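Local structure of uncharacterized protein (Bacillus cereus, 5F2H) at residues Q164-Q169 and K183-E188. The protein is of unknown function but is probably a hydrolase of the alpha/beta hydrolase superfamily, in the group of phospholipases and carboxylesterases. Residues are numbered along the deposited sequence; the frame is centred on the assembly and turned at random.
Sequences QSSQIQ and KEELKE
E185 reaches out from helix 179-195 and sets its carboxylate against the start of the loop that follows strand 158-164, meeting S166 with both oxygens. S166 OG lies against E185 OE2, modelled 2.4 Å away, too short to trust at 2.75 Å resolution, so a hydroxyl-to-carboxylate hydrogen bond is probable but its length is doubtful. The second oxygen, E185 OE1, takes a weak, bent bond from S166 N at 3.4 Å; the hydroxyl and amide of S166 thus face the two oxygens of the carboxylate, neither bond firmly established. The glutamate gets there with CG anti to its own carbonyl carbon (chi1 -64°) and an extended chain beyond. Water 1 widens the contact: it donates to S165 OG at 2.8 Å and accepts from Q167 NE2 at 3.0 Å, while its link to E185 OE2 is likewise too short and doubtful. Behind this layer, S165 OG also accepts from Q167 N at 3.1 Å, nearly straight at 164°, and is hydrogen-bonded to V175 O, while Q167 OE1 is hydrogen-bonded to D178 N. R181, one helical turn before E185, weakly bonds S166 OG. A119 of the second subunit packs on E185. The bend is an ST turn at the C-terminal end of the outermost strand, within this chain, of the parallel alpha/beta-hydrolase sheet, which the second subunit extends through an antiparallel ladder at Q164.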
loop_
_atom_site.group_PDB
_atom_site.type_symbol
_atom_site.label_atom_id
_atom_site.label_comp_id
_atom_site.label_asym_id
_atom_site.label_seq_id
_atom_site.Cartn_x
_atom_site.Cartn_y
_atom_site.Cartn_z
ATOM N N GLN B 164 -23.326 -6.873 -8.420
ATOM C CA GLN B 164 -24.663 -6.602 -8.895
ATOM C C GLN B 164 -25.492 -7.877 -8.684
ATOM O O GLN B 164 -25.064 -8.989 -9.059
ATOM C CB GLN B 164 -24.649 -6.226 -10.366
ATOM C CG GLN B 164 -25.947 -5.622 -10.862
ATOM C CD GLN B 164 -25.858 -5.245 -12.335
ATOM O OE1 GLN B 164 -25.848 -4.067 -12.688
ATOM N NE2 GLN B 164 -25.653 -6.233 -13.176
ATOM N N SER B 165 -26.686 -7.709 -8.115
ATOM C CA SER B 165 -27.554 -8.839 -7.846
ATOM C C SER B 165 -28.106 -9.440 -9.115
ATOM O O SER B 165 -28.351 -8.750 -10.093
ATOM C CB SER B 165 -28.719 -8.420 -6.954
ATOM O OG SER B 165 -29.625 -9.503 -6.776
ATOM N N SER B 166 -28.307 -10.740 -9.085
ATOM C CA SER B 166 -28.870 -11.435 -10.218
ATOM C C SER B 166 -30.387 -11.265 -10.270
ATOM O O SER B 166 -30.992 -11.514 -11.299
ATOM C CB SER B 166 -28.562 -12.912 -10.089
ATOM O OG SER B 166 -29.073 -13.397 -8.860
ATOM N N GLN B 167 -30.995 -10.788 -9.185
ATOM C CA GLN B 167 -32.451 -10.638 -9.121
ATOM C C GLN B 167 -32.897 -9.363 -9.839
ATOM O O GLN B 167 -32.965 -8.286 -9.246
ATOM C CB GLN B 167 -32.896 -10.635 -7.657
ATOM C CG GLN B 167 -32.398 -11.831 -6.835
ATOM C CD GLN B 167 -32.606 -11.627 -5.332
ATOM O OE1 GLN B 167 -33.667 -11.181 -4.883
ATOM N NE2 GLN B 167 -31.576 -11.946 -4.548
ATOM N N ILE B 168 -33.274 -9.527 -11.107
ATOM C CA ILE B 168 -33.703 -8.415 -11.970
ATOM C C ILE B 168 -35.218 -8.169 -11.878
ATOM O O ILE B 168 -36.004 -9.101 -11.910
ATOM C CB ILE B 168 -33.247 -8.681 -13.436
ATOM C CG1 ILE B 168 -33.356 -7.427 -14.295
ATOM C CG2 ILE B 168 -34.006 -9.847 -14.060
ATOM C CD1 ILE B 168 -32.872 -7.636 -15.712
ATOM N N GLN B 169 -35.609 -6.906 -11.746
ATOM C CA GLN B 169 -37.016 -6.502 -11.629
ATOM C C GLN B 169 -37.530 -5.783 -12.878
ATOM O O GLN B 169 -38.720 -5.751 -13.125
ATOM C CB GLN B 169 -37.159 -5.593 -10.414
ATOM C CG GLN B 169 -38.573 -5.109 -10.131
ATOM C CD GLN B 169 -38.599 -4.051 -9.048
ATOM O OE1 GLN B 169 -37.714 -4.005 -8.189
ATOM N NE2 GLN B 169 -39.595 -3.170 -9.101
ATOM N N LYS B 183 -26.493 -13.319 -0.175
ATOM C CA LYS B 183 -25.390 -13.750 0.665
ATOM C C LYS B 183 -24.494 -14.700 -0.109
ATOM O O LYS B 183 -23.281 -14.632 0.016
ATOM C CB LYS B 183 -25.925 -14.511 1.867
ATOM C CG LYS B 183 -24.852 -14.988 2.839
ATOM C CD LYS B 183 -25.416 -15.953 3.863
ATOM C CE LYS B 183 -25.891 -17.226 3.171
ATOM N NZ LYS B 183 -26.412 -18.242 4.125
ATOM N N GLU B 184 -25.105 -15.609 -0.869
ATOM C CA GLU B 184 -24.360 -16.602 -1.661
ATOM C C GLU B 184 -23.472 -15.937 -2.663
ATOM O O GLU B 184 -22.284 -16.184 -2.675
ATOM C CB GLU B 184 -25.294 -17.554 -2.404
ATOM C CG GLU B 184 -26.171 -18.398 -1.502
ATOM C CD GLU B 184 -27.174 -19.212 -2.280
ATOM O OE1 GLU B 184 -27.059 -19.279 -3.524
ATOM O OE2 GLU B 184 -28.089 -19.778 -1.638
ATOM N N GLU B 185 -24.066 -15.099 -3.503
ATOM C CA GLU B 185 -23.330 -14.356 -4.529
ATOM C C GLU B 185 -22.215 -13.571 -3.884
ATOM O O GLU B 185 -21.066 -13.710 -4.272
ATOM C CB GLU B 185 -24.249 -13.413 -5.301
ATOM C CG GLU B 185 -25.324 -14.148 -6.082
ATOM C CD GLU B 185 -26.286 -13.223 -6.794
ATOM O OE1 GLU B 185 -25.924 -12.026 -7.028
ATOM O OE2 GLU B 185 -27.390 -13.714 -7.146
ATOM N N LEU B 186 -22.544 -12.805 -2.851
ATOM C CA LEU B 186 -21.546 -12.024 -2.150
ATOM C C LEU B 186 -20.362 -12.879 -1.740
ATOM O O LEU B 186 -19.226 -12.422 -1.761
ATOM C CB LEU B 186 -22.132 -11.290 -0.941
ATOM C CG LEU B 186 -21.101 -10.384 -0.235
ATOM C CD1 LEU B 186 -20.339 -9.488 -1.216
ATOM C CD2 LEU B 186 -21.704 -9.524 0.874
ATOM N N LYS B 187 -20.616 -14.130 -1.393
ATOM C CA LYS B 187 -19.552 -15.045 -0.989
ATOM C C LYS B 187 -18.762 -15.459 -2.215
ATOM O O LYS B 187 -17.539 -15.442 -2.201
ATOM C CB LYS B 187 -20.160 -16.263 -0.308
ATOM C CG LYS B 187 -19.157 -17.248 0.239
ATOM C CD LYS B 187 -19.933 -18.359 0.916
ATOM C CE LYS B 187 -19.060 -19.156 1.859
ATOM N NZ LYS B 187 -19.841 -20.232 2.530
ATOM N N GLU B 188 -19.480 -15.801 -3.277
ATOM C CA GLU B 188 -18.863 -16.225 -4.534
ATOM C C GLU B 188 -17.892 -15.165 -5.010
ATOM O O GLU B 188 -16.753 -15.481 -5.328
ATOM C CB GLU B 188 -19.911 -16.478 -5.626
ATOM C CG GLU B 188 -20.959 -17.553 -5.327
ATOM C CD GLU B 188 -20.378 -18.953 -5.157
ATOM O OE1 GLU B 188 -19.140 -19.109 -5.246
ATOM O OE2 GLU B 188 -21.164 -19.918 -4.965
HETATM O O HOH W 1 -29.175 -12.255 -6.357
#